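Local structure of probable uracil-DNA glycosylase (Acanthamoeba polyphaga mimivirus, 5X55) at residues 126-131 with 169-174; 152-157 with 270-275; 175-180 with 246-251; 317-322 with 343-348. The protein belongs to the uracil-DNA glycosylase superfamily, and folds as an alpha/beta protein with helices and long loops packed around a four-stranded parallel sheet. All coordinates share one frame; numbering follows the deposited sequence.

Contact 1: 126-131 with 169-174; sequences KLLLFR and ELLFNT
Leu128 and Phe172 both direct CB toward the other segment, and with CG beside the backbone N in each (chi1 -55° and -69°) Phe172 CD2 comes against Leu128 O and CB while the Leu128 branch is led to Leu171, which swings CG anti to its own backbone N (chi1 177°) to present CD2. The leucines cross obliquely, Leu128 CD1 lying 3.8 Å from Leu171 CD2. That same Leu171 methyl sits over one face of the Phe172 ring, toward the rim. The ring turns its edge, not its face, to the other segment: Phe172 CD2 is 3.8 Å from Leu128 O and 4.0 Å from Leu128 CB, with the backbone of Leu128 and Leu129 near the ring plane. Leu128 O also stands above the centre of the Phe130 ring, whose CE2 edge comes within 3.9 Å of Glu169 O. A water ties the backbones together, donating to Leu128 O at 2.6 Å and accepting from Phe172 N at 2.9 Å. Leu128 O takes a further bond from Asn176 ND2, so this carbonyl is gripped by two donors. Glu169 directs its carboxylate elsewhere, to a salt bridge with Arg96. Segment 126-131, the end of a 3-10 turn and the loop after it, thus docks on the start of helix 173-177, where a type I turn from Leu170 to Asn173 leads into the helix with Phe172 at the N-cap position.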
loop_
_atom_site.group_PDB
_atom_site.type_symbol
_atom_site.label_atom_id
_atom_site.label_comp_id
_atom_site.label_asym_id
_atom_site.label_seq_id
_atom_site.Cartn_x
_atom_site.Cartn_y
_atom_site.Cartn_z
ATOM N N LYS A 126 -17.719 -4.701 0.604
ATOM C CA LYS A 126 -17.560 -6.137 0.352
ATOM C C LYS A 126 -17.591 -6.469 -1.142
ATOM O O LYS A 126 -16.840 -7.336 -1.607
ATOM C CB LYS A 126 -18.639 -6.917 1.106
ATOM C CG LYS A 126 -18.810 -8.362 0.650
ATOM C CD LYS A 126 -17.658 -9.264 1.071
ATOM C CE LYS A 126 -17.403 -10.366 0.028
ATOM N NZ LYS A 126 -18.601 -11.221 -0.289
ATOM N N LEU A 127 -18.424 -5.768 -1.919
ATOM C CA LEU A 127 -18.516 -5.987 -3.361
ATOM C C LEU A 127 -17.266 -5.568 -4.115
ATOM O O LEU A 127 -17.140 -5.900 -5.296
ATOM C CB LEU A 127 -19.707 -5.234 -3.945
ATOM C CG LEU A 127 -21.069 -5.636 -3.397
ATOM C CD1 LEU A 127 -22.146 -4.862 -4.139
ATOM C CD2 LEU A 127 -21.256 -7.133 -3.558
ATOM N N LEU A 128 -16.352 -4.849 -3.474
ATOM C CA LEU A 128 -15.098 -4.441 -4.082
ATOM C C LEU A 128 -13.969 -5.433 -3.824
ATOM O O LEU A 128 -12.840 -5.207 -4.270
ATOM C CB LEU A 128 -14.720 -3.053 -3.559
ATOM C CG LEU A 128 -15.863 -2.070 -3.793
ATOM C CD1 LEU A 128 -15.515 -0.713 -3.232
ATOM C CD2 LEU A 128 -16.187 -1.998 -5.289
ATOM N N LEU A 129 -14.256 -6.530 -3.140
ATOM C CA LEU A 129 -13.265 -7.543 -2.794
ATOM C C LEU A 129 -13.543 -8.806 -3.608
ATOM O O LEU A 129 -14.456 -9.568 -3.284
ATOM C CB LEU A 129 -13.325 -7.809 -1.298
ATOM C CG LEU A 129 -12.274 -8.750 -0.738
ATOM C CD1 LEU A 129 -10.885 -8.148 -0.905
ATOM C CD2 LEU A 129 -12.626 -8.993 0.711
ATOM N N PHE A 130 -12.738 -9.038 -4.653
ATOM C CA PHE A 130 -12.943 -10.133 -5.606
ATOM C C PHE A 130 -12.149 -11.398 -5.281
ATOM O O PHE A 130 -12.235 -12.375 -6.037
ATOM C CB PHE A 130 -12.574 -9.676 -7.026
ATOM C CG PHE A 130 -13.021 -8.269 -7.354
ATOM C CD1 PHE A 130 -14.314 -7.830 -7.033
ATOM C CD2 PHE A 130 -12.144 -7.374 -7.958
ATOM C CE1 PHE A 130 -14.739 -6.524 -7.337
ATOM C CE2 PHE A 130 -12.553 -6.053 -8.259
ATOM C CZ PHE A 130 -13.855 -5.629 -7.947
ATOM N N ARG A 131 -11.365 -11.409 -4.201
ATOM C CA ARG A 131 -10.489 -12.542 -3.910
ATOM C C ARG A 131 -11.026 -13.304 -2.701
ATOM O O ARG A 131 -10.975 -12.783 -1.574
ATOM C CB ARG A 131 -9.053 -12.063 -3.670
ATOM C CG ARG A 131 -8.030 -13.147 -3.362
ATOM C CD ARG A 131 -7.680 -14.028 -4.585
ATOM N NE ARG A 131 -6.928 -13.305 -5.603
ATOM C CZ ARG A 131 -6.374 -13.881 -6.670
ATOM N NH1 ARG A 131 -6.482 -15.190 -6.839
ATOM N NH2 ARG A 131 -5.710 -13.154 -7.571
ATOM N N GLU A 169 -13.252 -0.145 -8.088
ATOM C CA GLU A 169 -12.735 -1.411 -8.579
ATOM C C GLU A 169 -11.237 -1.542 -8.354
ATOM O O GLU A 169 -10.700 -2.644 -8.512
ATOM C CB GLU A 169 -13.051 -1.581 -10.066
ATOM C CG GLU A 169 -14.547 -1.530 -10.405
ATOM C CD GLU A 169 -14.814 -1.660 -11.908
ATOM O OE1 GLU A 169 -14.907 -2.818 -12.397
ATOM O OE2 GLU A 169 -14.907 -0.614 -12.599
ATOM N N LEU A 170 -10.554 -0.458 -7.979
ATOM C CA LEU A 170 -9.143 -0.515 -7.614
ATOM C C LEU A 170 -8.902 -0.386 -6.113
ATOM O O LEU A 170 -7.754 -0.515 -5.674
ATOM C CB LEU A 170 -8.369 0.576 -8.342
ATOM C CG LEU A 170 -8.515 0.547 -9.851
ATOM C CD1 LEU A 170 -7.740 1.712 -10.453
ATOM C CD2 LEU A 170 -7.994 -0.784 -10.356
ATOM N N LEU A 171 -9.951 -0.143 -5.327
ATOM C CA LEU A 171 -9.797 0.162 -3.906
ATOM C C LEU A 171 -8.973 -0.891 -3.168
ATOM O O LEU A 171 -8.104 -0.568 -2.346
ATOM C CB LEU A 171 -11.180 0.283 -3.264
ATOM C CG LEU A 171 -11.139 0.536 -1.758
ATOM C CD1 LEU A 171 -10.476 1.878 -1.502
ATOM C CD2 LEU A 171 -12.534 0.480 -1.162
ATOM N N PHE A 172 -9.257 -2.162 -3.422
ATOM C CA PHE A 172 -8.612 -3.258 -2.714
ATOM C C PHE A 172 -7.664 -4.025 -3.639
ATOM O O PHE A 172 -7.495 -5.239 -3.500
ATOM C CB PHE A 172 -9.664 -4.192 -2.114
ATOM C CG PHE A 172 -10.463 -3.591 -0.979
ATOM C CD1 PHE A 172 -9.842 -2.894 0.046
ATOM C CD2 PHE A 172 -11.851 -3.749 -0.933
ATOM C CE1 PHE A 172 -10.593 -2.344 1.113
ATOM C CE2 PHE A 172 -12.609 -3.210 0.114
ATOM C CZ PHE A 172 -11.967 -2.507 1.150
ATOM N N ASN A 173 -7.047 -3.302 -4.576
ATOM C CA ASN A 173 -6.267 -3.891 -5.665
ATOM C C ASN A 173 -5.226 -4.891 -5.170
ATOM O O ASN A 173 -5.131 -6.019 -5.682
ATOM C CB ASN A 173 -5.584 -2.768 -6.447
ATOM C CG ASN A 173 -5.490 -3.055 -7.919
ATOM O OD1 ASN A 173 -6.044 -4.037 -8.421
ATOM N ND2 ASN A 173 -4.804 -2.181 -8.635
ATOM N N THR A 174 -4.408 -4.485 -4.198
ATOM C CA THR A 174 -3.345 -5.371 -3.729
ATOM C C THR A 174 -3.911 -6.644 -3.115
ATOM O O THR A 174 -3.347 -7.728 -3.299
ATOM C CB THR A 174 -2.448 -4.647 -2.733
ATOM O OG1 THR A 174 -1.996 -3.424 -3.325
ATOM C CG2 THR A 174 -1.228 -5.500 -2.426
HETATM O O HOH W 1 -11.474 -3.146 -5.044
#

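Contact 2: 152-157 with 270-275; sequences SKLSSY and RTWESF
Lys153 O, on the helix turn that carries both Lys153 and Tyr157 up to Thr271, is gripped by two donors: Tyr157 N at 2.9 Å, the ordinary helical bond, and Ser156 OG at 2.8 Å, which folds back from a position tilted 19° out of the carbonyl plane. The same oxygen lies above one face of the Tyr157 ring, toward its rim. The contact is a helix side meeting a helix start: helix 146-159 packs against the type I turn Arg270-Glu273 that opens helix 273-286, with Trp272 at the N-cap position. Tyr157 and Thr271 approach from opposite directions, and Tyr157 OH hydrogen-bonds Thr271 OG1 at 3.0 Å, the threonine oxygen lying at the edge of the phenol ring and near its plane. His268 stacks on that ring, which should limit its freedom to turn. Lys153 comes near with its end alone, NZ 4.4 Å from Thr271 CA. Deeper in, Leu154 and Trp272 cross at about a right angle. The indole nitrogen is bonded to Thr259 OG1, and it is the benzo ring that receives the leucine obliquely, with Leu154 CD1 3.7 Å from Trp272 CZ2 and 3.9 Å from Trp272 CH2.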
loop_
_atom_site.group_PDB
_atom_site.type_symbol
_atom_site.label_atom_id
_atom_site.label_comp_id
_atom_site.label_asym_id
_atom_site.label_seq_id
_atom_site.Cartn_x
_atom_site.Cartn_y
_atom_site.Cartn_z
ATOM N N SER A 152 -20.682 4.449 6.311
ATOM C CA SER A 152 -21.470 5.677 6.434
ATOM C C SER A 152 -20.679 6.889 5.983
ATOM O O SER A 152 -21.198 7.738 5.253
ATOM C CB SER A 152 -21.942 5.881 7.881
ATOM O OG SER A 152 -23.108 5.129 8.142
ATOM N N LYS A 153 -19.425 7.007 6.433
ATOM C CA LYS A 153 -18.617 8.159 6.045
ATOM C C LYS A 153 -18.350 8.164 4.546
ATOM O O LYS A 153 -18.454 9.217 3.901
ATOM C CB LYS A 153 -17.308 8.177 6.823
ATOM C CG LYS A 153 -17.499 8.149 8.315
ATOM C CD LYS A 153 -16.214 8.472 9.040
ATOM C CE LYS A 153 -16.161 7.755 10.380
ATOM N NZ LYS A 153 -14.747 7.626 10.844
ATOM N N LEU A 154 -18.024 6.995 3.968
ATOM C CA LEU A 154 -17.812 6.944 2.522
ATOM C C LEU A 154 -19.091 7.326 1.778
ATOM O O LEU A 154 -19.047 8.075 0.791
ATOM C CB LEU A 154 -17.305 5.544 2.095
ATOM C CG LEU A 154 -15.973 5.087 2.736
ATOM C CD1 LEU A 154 -15.532 3.641 2.379
ATOM C CD2 LEU A 154 -14.841 6.069 2.424
ATOM N N SER A 155 -20.249 6.844 2.250
ATOM C CA SER A 155 -21.505 7.213 1.596
ATOM C C SER A 155 -21.751 8.711 1.693
ATOM O O SER A 155 -22.261 9.326 0.748
ATOM C CB SER A 155 -22.683 6.452 2.209
ATOM O OG SER A 155 -22.643 5.070 1.897
ATOM N N SER A 156 -21.388 9.318 2.826
ATOM C CA SER A 156 -21.561 10.760 2.972
ATOM C C SER A 156 -20.637 11.525 2.034
ATOM O O SER A 156 -21.035 12.558 1.485
ATOM C CB SER A 156 -21.353 11.181 4.434
ATOM O OG SER A 156 -19.990 11.402 4.752
ATOM N N TYR A 157 -19.409 11.030 1.804
ATOM C CA TYR A 157 -18.556 11.675 0.801
ATOM C C TYR A 157 -19.181 11.592 -0.587
ATOM O O TYR A 157 -19.067 12.529 -1.385
ATOM C CB TYR A 157 -17.156 11.050 0.755
ATOM C CG TYR A 157 -16.369 11.009 2.046
ATOM C CD1 TYR A 157 -16.593 11.920 3.076
ATOM C CD2 TYR A 157 -15.394 10.045 2.232
ATOM C CE1 TYR A 157 -15.838 11.852 4.269
ATOM C CE2 TYR A 157 -14.652 9.965 3.404
ATOM C CZ TYR A 157 -14.864 10.861 4.413
ATOM O OH TYR A 157 -14.090 10.741 5.563
ATOM N N ARG A 270 -8.160 9.612 9.234
ATOM C CA ARG A 270 -8.762 8.910 10.364
ATOM C C ARG A 270 -9.666 7.782 9.891
ATOM O O ARG A 270 -9.782 6.755 10.571
ATOM C CB ARG A 270 -9.578 9.867 11.245
ATOM C CG ARG A 270 -8.825 11.031 11.892
ATOM C CD ARG A 270 -8.178 10.650 13.219
ATOM N NE ARG A 270 -6.723 10.716 13.107
ATOM C CZ ARG A 270 -5.985 11.779 13.420
ATOM N NH1 ARG A 270 -6.562 12.900 13.912
ATOM N NH2 ARG A 270 -4.658 11.718 13.242
ATOM N N THR A 271 -10.250 7.951 8.704
ATOM C CA THR A 271 -11.304 7.076 8.196
ATOM C C THR A 271 -10.946 5.590 8.246
ATOM O O THR A 271 -11.784 4.765 8.621
ATOM C CB THR A 271 -11.629 7.510 6.768
ATOM O OG1 THR A 271 -12.007 8.893 6.796
ATOM C CG2 THR A 271 -12.751 6.680 6.174
ATOM N N TRP A 272 -9.712 5.222 7.899
ATOM C CA TRP A 272 -9.373 3.811 7.699
ATOM C C TRP A 272 -8.543 3.192 8.819
ATOM O O TRP A 272 -8.120 2.032 8.680
ATOM C CB TRP A 272 -8.634 3.632 6.373
ATOM C CG TRP A 272 -9.489 3.966 5.184
ATOM C CD1 TRP A 272 -9.616 5.179 4.580
ATOM C CD2 TRP A 272 -10.334 3.062 4.462
ATOM N NE1 TRP A 272 -10.493 5.086 3.525
ATOM C CE2 TRP A 272 -10.955 3.797 3.443
ATOM C CE3 TRP A 272 -10.635 1.697 4.593
ATOM C CZ2 TRP A 272 -11.848 3.214 2.543
ATOM C CZ3 TRP A 272 -11.524 1.120 3.707
ATOM C CH2 TRP A 272 -12.113 1.873 2.692
ATOM N N GLU A 273 -8.318 3.913 9.926
ATOM C CA GLU A 273 -7.329 3.483 10.918
ATOM C C GLU A 273 -7.706 2.147 11.550
ATOM O O GLU A 273 -6.842 1.281 11.747
ATOM C CB GLU A 273 -7.149 4.561 12.005
ATOM C CG GLU A 273 -6.409 5.841 11.542
ATOM C CD GLU A 273 -6.120 6.857 12.670
ATOM O OE1 GLU A 273 -6.989 7.116 13.540
ATOM O OE2 GLU A 273 -4.998 7.406 12.683
ATOM N N SER A 274 -8.988 1.952 11.875
ATOM C CA SER A 274 -9.366 0.690 12.498
ATOM C C SER A 274 -9.324 -0.454 11.489
ATOM O O SER A 274 -8.950 -1.580 11.834
ATOM C CB SER A 274 -10.758 0.796 13.129
ATOM O OG SER A 274 -10.786 1.830 14.086
ATOM N N PHE A 275 -9.725 -0.186 10.251
ATOM C CA PHE A 275 -9.656 -1.208 9.215
ATOM C C PHE A 275 -8.217 -1.640 8.988
ATOM O O PHE A 275 -7.915 -2.834 8.982
ATOM C CB PHE A 275 -10.284 -0.682 7.922
ATOM C CG PHE A 275 -10.307 -1.690 6.802
ATOM C CD1 PHE A 275 -11.342 -2.604 6.702
ATOM C CD2 PHE A 275 -9.299 -1.706 5.845
ATOM C CE1 PHE A 275 -11.384 -3.539 5.660
ATOM C CE2 PHE A 275 -9.325 -2.622 4.798
ATOM C CZ PHE A 275 -10.367 -3.553 4.706
#

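Contact 3: 175-180 with 246-251; sequences MNVLPP and WILQGT
Val177 meets Ile247 and Leu248 crosswise, its side chain at about a right angle to each. One methyl does most of the touching: Val177 CG1, placed anti to its backbone N (chi1 175°), reaches Ile247 CG2 at 3.9 Å and Leu248 CD2 at 3.8 Å, and so fits between two consecutive side chains of the other helix. Ile98 and Ile102 of helix 98-102 add to the same apolar cluster. Leu178, the first residue to leave the helix 173-177, behaves differently, for its branched end is pressed on backbone instead of side chains. Leu178 CG and CD1 each lie 3.4 Å from Ile247 O, and Leu178 CD1 is 3.5 Å from Gly250 CA. Gly250, with its positive phi of 101°, offers its bare CA to the leucine. Ile247 O, though covered by the leucine, is satisfied by Gly250 N at 3.0 Å. Next to it, Trp246 O receives both the N and the OG1 of Thr251 from the same face of its plane, OG1 at 2.8 Å from well above that plane. The leucine therefore packs directly on a helix terminus: helix 244-248 ends in a Schellman motif, with Gly250 as the C-prime residue, immediately before strand 251-255 of the central parallel sheet.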
loop_
_atom_site.group_PDB
_atom_site.type_symbol
_atom_site.label_atom_id
_atom_site.label_comp_id
_atom_site.label_asym_id
_atom_site.label_seq_id
_atom_site.Cartn_x
_atom_site.Cartn_y
_atom_site.Cartn_z
ATOM N N MET A 175 -5.031 -6.539 -2.399
ATOM C CA MET A 175 -5.672 -7.729 -1.831
ATOM C C MET A 175 -6.299 -8.595 -2.910
ATOM O O MET A 175 -6.340 -9.820 -2.775
ATOM C CB MET A 175 -6.738 -7.327 -0.799
ATOM C CG MET A 175 -6.132 -6.625 0.437
ATOM S SD MET A 175 -7.256 -5.587 1.390
ATOM C CE MET A 175 -8.331 -6.837 2.100
ATOM N N ASN A 176 -6.801 -7.982 -3.979
ATOM C CA ASN A 176 -7.369 -8.778 -5.055
ATOM C C ASN A 176 -6.287 -9.508 -5.834
ATOM O O ASN A 176 -6.544 -10.590 -6.374
ATOM C CB ASN A 176 -8.226 -7.892 -5.960
ATOM C CG ASN A 176 -9.538 -7.493 -5.283
ATOM O OD1 ASN A 176 -10.133 -8.305 -4.575
ATOM N ND2 ASN A 176 -9.974 -6.244 -5.472
ATOM N N VAL A 177 -5.071 -8.959 -5.884
ATOM C CA VAL A 177 -3.975 -9.721 -6.475
ATOM C C VAL A 177 -3.483 -10.800 -5.516
ATOM O O VAL A 177 -3.243 -11.931 -5.926
ATOM C CB VAL A 177 -2.816 -8.802 -6.903
ATOM C CG1 VAL A 177 -1.654 -9.654 -7.389
ATOM C CG2 VAL A 177 -3.246 -7.844 -7.983
ATOM N N LEU A 178 -3.327 -10.485 -4.230
ATOM C CA LEU A 178 -2.598 -11.359 -3.301
ATOM C C LEU A 178 -3.474 -11.907 -2.197
ATOM O O LEU A 178 -3.844 -11.150 -1.278
ATOM C CB LEU A 178 -1.442 -10.609 -2.657
ATOM C CG LEU A 178 -0.100 -10.582 -3.358
ATOM C CD1 LEU A 178 0.894 -9.849 -2.447
ATOM C CD2 LEU A 178 0.311 -12.013 -3.641
ATOM N N PRO A 179 -3.793 -13.197 -2.194
ATOM C CA PRO A 179 -4.377 -13.791 -0.996
ATOM C C PRO A 179 -3.426 -13.661 0.168
ATOM O O PRO A 179 -2.190 -13.601 -0.012
ATOM C CB PRO A 179 -4.602 -15.256 -1.401
ATOM C CG PRO A 179 -3.738 -15.476 -2.579
ATOM C CD PRO A 179 -3.649 -14.173 -3.288
ATOM N N PRO A 180 -3.945 -13.583 1.401
ATOM C CA PRO A 180 -3.058 -13.349 2.558
ATOM C C PRO A 180 -1.963 -14.394 2.701
ATOM O O PRO A 180 -0.841 -14.059 3.103
ATOM C CB PRO A 180 -4.018 -13.367 3.757
ATOM C CG PRO A 180 -5.277 -13.990 3.272
ATOM C CD PRO A 180 -5.354 -13.774 1.783
ATOM N N TRP A 246 6.135 -6.619 -8.804
ATOM C CA TRP A 246 6.464 -6.898 -7.411
ATOM C C TRP A 246 5.265 -7.451 -6.668
ATOM O O TRP A 246 5.403 -8.354 -5.831
ATOM C CB TRP A 246 6.957 -5.626 -6.710
ATOM C CG TRP A 246 8.151 -5.004 -7.317
ATOM C CD1 TRP A 246 8.928 -5.509 -8.332
ATOM C CD2 TRP A 246 8.720 -3.744 -6.964
ATOM N NE1 TRP A 246 9.940 -4.639 -8.622
ATOM C CE2 TRP A 246 9.834 -3.542 -7.798
ATOM C CE3 TRP A 246 8.390 -2.763 -6.018
ATOM C CZ2 TRP A 246 10.614 -2.392 -7.730
ATOM C CZ3 TRP A 246 9.169 -1.625 -5.938
ATOM C CH2 TRP A 246 10.268 -1.446 -6.794
ATOM N N ILE A 247 4.087 -6.893 -6.929
ATOM C CA ILE A 247 2.907 -7.275 -6.169
ATOM C C ILE A 247 2.498 -8.690 -6.519
ATOM O O ILE A 247 2.145 -9.480 -5.633
ATOM C CB ILE A 247 1.778 -6.263 -6.417
ATOM C CG1 ILE A 247 2.207 -4.880 -5.911
ATOM C CG2 ILE A 247 0.437 -6.726 -5.789
ATOM C CD1 ILE A 247 1.382 -3.776 -6.511
ATOM N N LEU A 248 2.579 -9.051 -7.807
ATOM C CA LEU A 248 2.237 -10.412 -8.222
ATOM C C LEU A 248 3.124 -11.455 -7.551
ATOM O O LEU A 248 2.703 -12.605 -7.386
ATOM C CB LEU A 248 2.335 -10.531 -9.736
ATOM C CG LEU A 248 1.193 -9.858 -10.492
ATOM C CD1 LEU A 248 1.637 -9.404 -11.882
ATOM C CD2 LEU A 248 -0.019 -10.801 -10.578
ATOM N N GLN A 249 4.343 -11.073 -7.152
ATOM C CA GLN A 249 5.300 -11.967 -6.508
ATOM C C GLN A 249 5.238 -11.910 -4.987
ATOM O O GLN A 249 6.149 -12.416 -4.319
ATOM C CB GLN A 249 6.726 -11.652 -6.974
ATOM C CG GLN A 249 6.968 -11.831 -8.497
ATOM C CD GLN A 249 8.355 -11.377 -8.911
ATOM O OE1 GLN A 249 9.355 -12.047 -8.639
ATOM N NE2 GLN A 249 8.428 -10.204 -9.527
ATOM N N GLY A 250 4.198 -11.311 -4.419
ATOM C CA GLY A 250 4.005 -11.334 -2.988
ATOM C C GLY A 250 4.407 -10.082 -2.234
ATOM O O GLY A 250 4.499 -10.136 -1.004
ATOM N N THR A 251 4.632 -8.959 -2.916
ATOM C CA THR A 251 4.884 -7.691 -2.240
ATOM C C THR A 251 3.538 -7.007 -1.983
ATOM O O THR A 251 2.897 -6.503 -2.914
ATOM C CB THR A 251 5.822 -6.804 -3.056
ATOM O OG1 THR A 251 6.876 -7.603 -3.605
ATOM C CG2 THR A 251 6.447 -5.746 -2.144
#

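Contact 4: 317-322 with 343-348; sequences SHPSPY and PSFNSV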
loop_
_atom_site.group_PDB
_atom_site.type_symbol
_atom_site.label_atom_id
_atom_site.label_comp_id
_atom_site.label_asym_id
_atom_site.label_seq_id
_atom_site.Cartn_x
_atom_site.Cartn_y
_atom_site.Cartn_z
ATOM N N SER A 317 14.144 6.114 6.873
ATOM C CA SER A 317 13.337 7.265 6.504
ATOM C C SER A 317 12.606 7.003 5.184
ATOM O O SER A 317 12.888 6.050 4.445
ATOM C CB SER A 317 14.195 8.526 6.382
ATOM O OG SER A 317 14.832 8.593 5.107
ATOM N N HIS A 318 11.675 7.903 4.887
ATOM C CA HIS A 318 10.830 7.792 3.712
ATOM C C HIS A 318 11.599 8.181 2.447
ATOM O O HIS A 318 12.463 9.067 2.483
ATOM C CB HIS A 318 9.613 8.699 3.883
ATOM C CG HIS A 318 8.510 8.458 2.895
ATOM N ND1 HIS A 318 8.497 9.027 1.640
ATOM C CD2 HIS A 318 7.359 7.751 2.996
ATOM C CE1 HIS A 318 7.393 8.674 1.006
ATOM N NE2 HIS A 318 6.689 7.891 1.801
ATOM N N PRO A 319 11.287 7.551 1.312
ATOM C CA PRO A 319 12.010 7.851 0.067
ATOM C C PRO A 319 11.628 9.157 -0.589
ATOM O O PRO A 319 12.223 9.495 -1.619
ATOM C CB PRO A 319 11.625 6.679 -0.852
ATOM C CG PRO A 319 10.296 6.263 -0.372
ATOM C CD PRO A 319 10.389 6.393 1.140
ATOM N N SER A 320 10.640 9.888 -0.079
ATOM C CA SER A 320 10.300 11.153 -0.708
ATOM C C SER A 320 11.522 12.073 -0.697
ATOM O O SER A 320 12.392 11.934 0.165
ATOM C CB SER A 320 9.136 11.816 0.016
ATOM O OG SER A 320 9.607 12.814 0.904
ATOM N N PRO A 321 11.635 12.997 -1.662
ATOM C CA PRO A 321 12.835 13.859 -1.715
ATOM C C PRO A 321 13.072 14.686 -0.457
ATOM O O PRO A 321 14.217 15.085 -0.199
ATOM C CB PRO A 321 12.582 14.762 -2.939
ATOM C CG PRO A 321 11.181 14.484 -3.389
ATOM C CD PRO A 321 10.823 13.111 -2.885
ATOM N N TYR A 322 12.040 14.945 0.341
ATOM C CA TYR A 322 12.233 15.721 1.556
ATOM C C TYR A 322 12.905 14.927 2.671
ATOM O O TYR A 322 13.417 15.532 3.610
ATOM C CB TYR A 322 10.887 16.296 2.022
ATOM C CG TYR A 322 10.472 17.519 1.215
ATOM C CD1 TYR A 322 11.426 18.361 0.675
ATOM C CD2 TYR A 322 9.144 17.824 0.979
ATOM C CE1 TYR A 322 11.080 19.479 -0.077
ATOM C CE2 TYR A 322 8.774 18.956 0.230
ATOM C CZ TYR A 322 9.752 19.775 -0.297
ATOM O OH TYR A 322 9.419 20.886 -1.043
ATOM N N PRO A 343 18.228 5.067 9.931
ATOM C CA PRO A 343 19.034 5.600 8.825
ATOM C C PRO A 343 18.187 6.169 7.698
ATOM O O PRO A 343 16.982 5.925 7.595
ATOM C CB PRO A 343 19.829 4.377 8.344
ATOM C CG PRO A 343 19.045 3.189 8.829
ATOM C CD PRO A 343 18.454 3.622 10.142
ATOM N N SER A 344 18.854 6.946 6.843
ATOM C CA SER A 344 18.214 7.500 5.662
ATOM C C SER A 344 17.871 6.403 4.653
ATOM O O SER A 344 18.560 5.386 4.537
ATOM C CB SER A 344 19.115 8.538 4.990
ATOM O OG SER A 344 20.248 7.927 4.420
ATOM N N PHE A 345 16.804 6.652 3.895
ATOM C CA PHE A 345 16.343 5.685 2.910
ATOM C C PHE A 345 17.455 5.285 1.952
ATOM O O PHE A 345 17.646 4.096 1.675
ATOM C CB PHE A 345 15.156 6.255 2.128
ATOM C CG PHE A 345 14.648 5.321 1.060
ATOM C CD1 PHE A 345 15.202 5.336 -0.226
ATOM C CD2 PHE A 345 13.660 4.384 1.363
ATOM C CE1 PHE A 345 14.746 4.449 -1.195
ATOM C CE2 PHE A 345 13.204 3.492 0.407
ATOM C CZ PHE A 345 13.738 3.530 -0.879
ATOM N N ASN A 346 18.189 6.261 1.420
ATOM C CA ASN A 346 19.128 5.936 0.353
ATOM C C ASN A 346 20.403 5.262 0.849
ATOM O O ASN A 346 21.237 4.890 0.024
ATOM C CB ASN A 346 19.477 7.184 -0.490
ATOM C CG ASN A 346 20.192 8.291 0.298
ATOM O OD1 ASN A 346 20.496 8.162 1.488
ATOM N ND2 ASN A 346 20.473 9.395 -0.394
ATOM N N SER A 347 20.564 5.066 2.156
ATOM C CA SER A 347 21.740 4.393 2.692
ATOM C C SER A 347 21.494 2.930 3.053
ATOM O O SER A 347 22.456 2.223 3.359
ATOM C CB SER A 347 22.260 5.140 3.934
ATOM O OG SER A 347 21.443 4.871 5.063
ATOM N N VAL A 348 20.243 2.458 3.024
ATOM C CA VAL A 348 19.888 1.097 3.424
ATOM C C VAL A 348 19.631 0.271 2.180
ATOM O O VAL A 348 19.020 0.747 1.212
ATOM C CB VAL A 348 18.645 1.078 4.339
ATOM C CG1 VAL A 348 18.287 -0.354 4.742
ATOM C CG2 VAL A 348 18.845 1.950 5.567
#
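Phe345 begins its contact with Ser317 at CB, which lies 3.2 Å from Ser317 O and 3.8 Å from Ser317 OG. With CG anti to the backbone N (chi1 178°), the ring extends over Pro319, and CG is 3.8 Å from Pro319 CA. Beyond it, CD2 keeps Ser317 O at the ring edge, near the ring plane. The rest of the ring spreads across Pro319 CB, which sits almost exactly on the ring normal, 3.5 Å from the centroid of the Phe345 ring: a CH-pi contact over the face that brings every ring carbon, out to CZ at the tip, to a similar distance. Trp295 meets this phenylalanine edge-to-face and His350 stacks with it. The proline belongs to the His-Pro-Ser-Pro signature of uracil-DNA glycosylases, in the loop that follows strand 312-316. Within that loop Ser320 N bonds His318 ND1 at 2.9 Å, and Ser320 OG accepts from Tyr322 N in an ST turn. Two backbone donors stitch the loop to 343-348. Ser317 N gives a 2.9 Å bond to Pro343 O. Ser317 OG, set between its backbone N and carbonyl carbon by a chi1 of 82°, accepts from Phe345 N at 3.0 Å with an N-H...O angle of 146°, and its single proton can go to Ser323 O, its main outside partner, or be shared with Asn326 O.

In the fold
Contacts 1 and 3 share helix 173-177, one at its start and the other at its end; Asn176 joins them, its OD1 bonded to Phe130 N. Contacts 1, 3 and 4 are buried. Contact 2 is only partly so, yet it continues the packing of contact 1, with Phe172 CE1 3.8 Å from Phe275 CZ. Contact 4 stands apart, its centre about 31 Å from that of contact 1 and on the opposite side of the chain's centre. The chemistry differs: contact 3 is joined by apolar packing, partly on backbone, contact 1 adds a bridging water, contact 2 pairs two hydroxyls, and contact 4 joins two loops by backbone N-H bonds as well as a ring face.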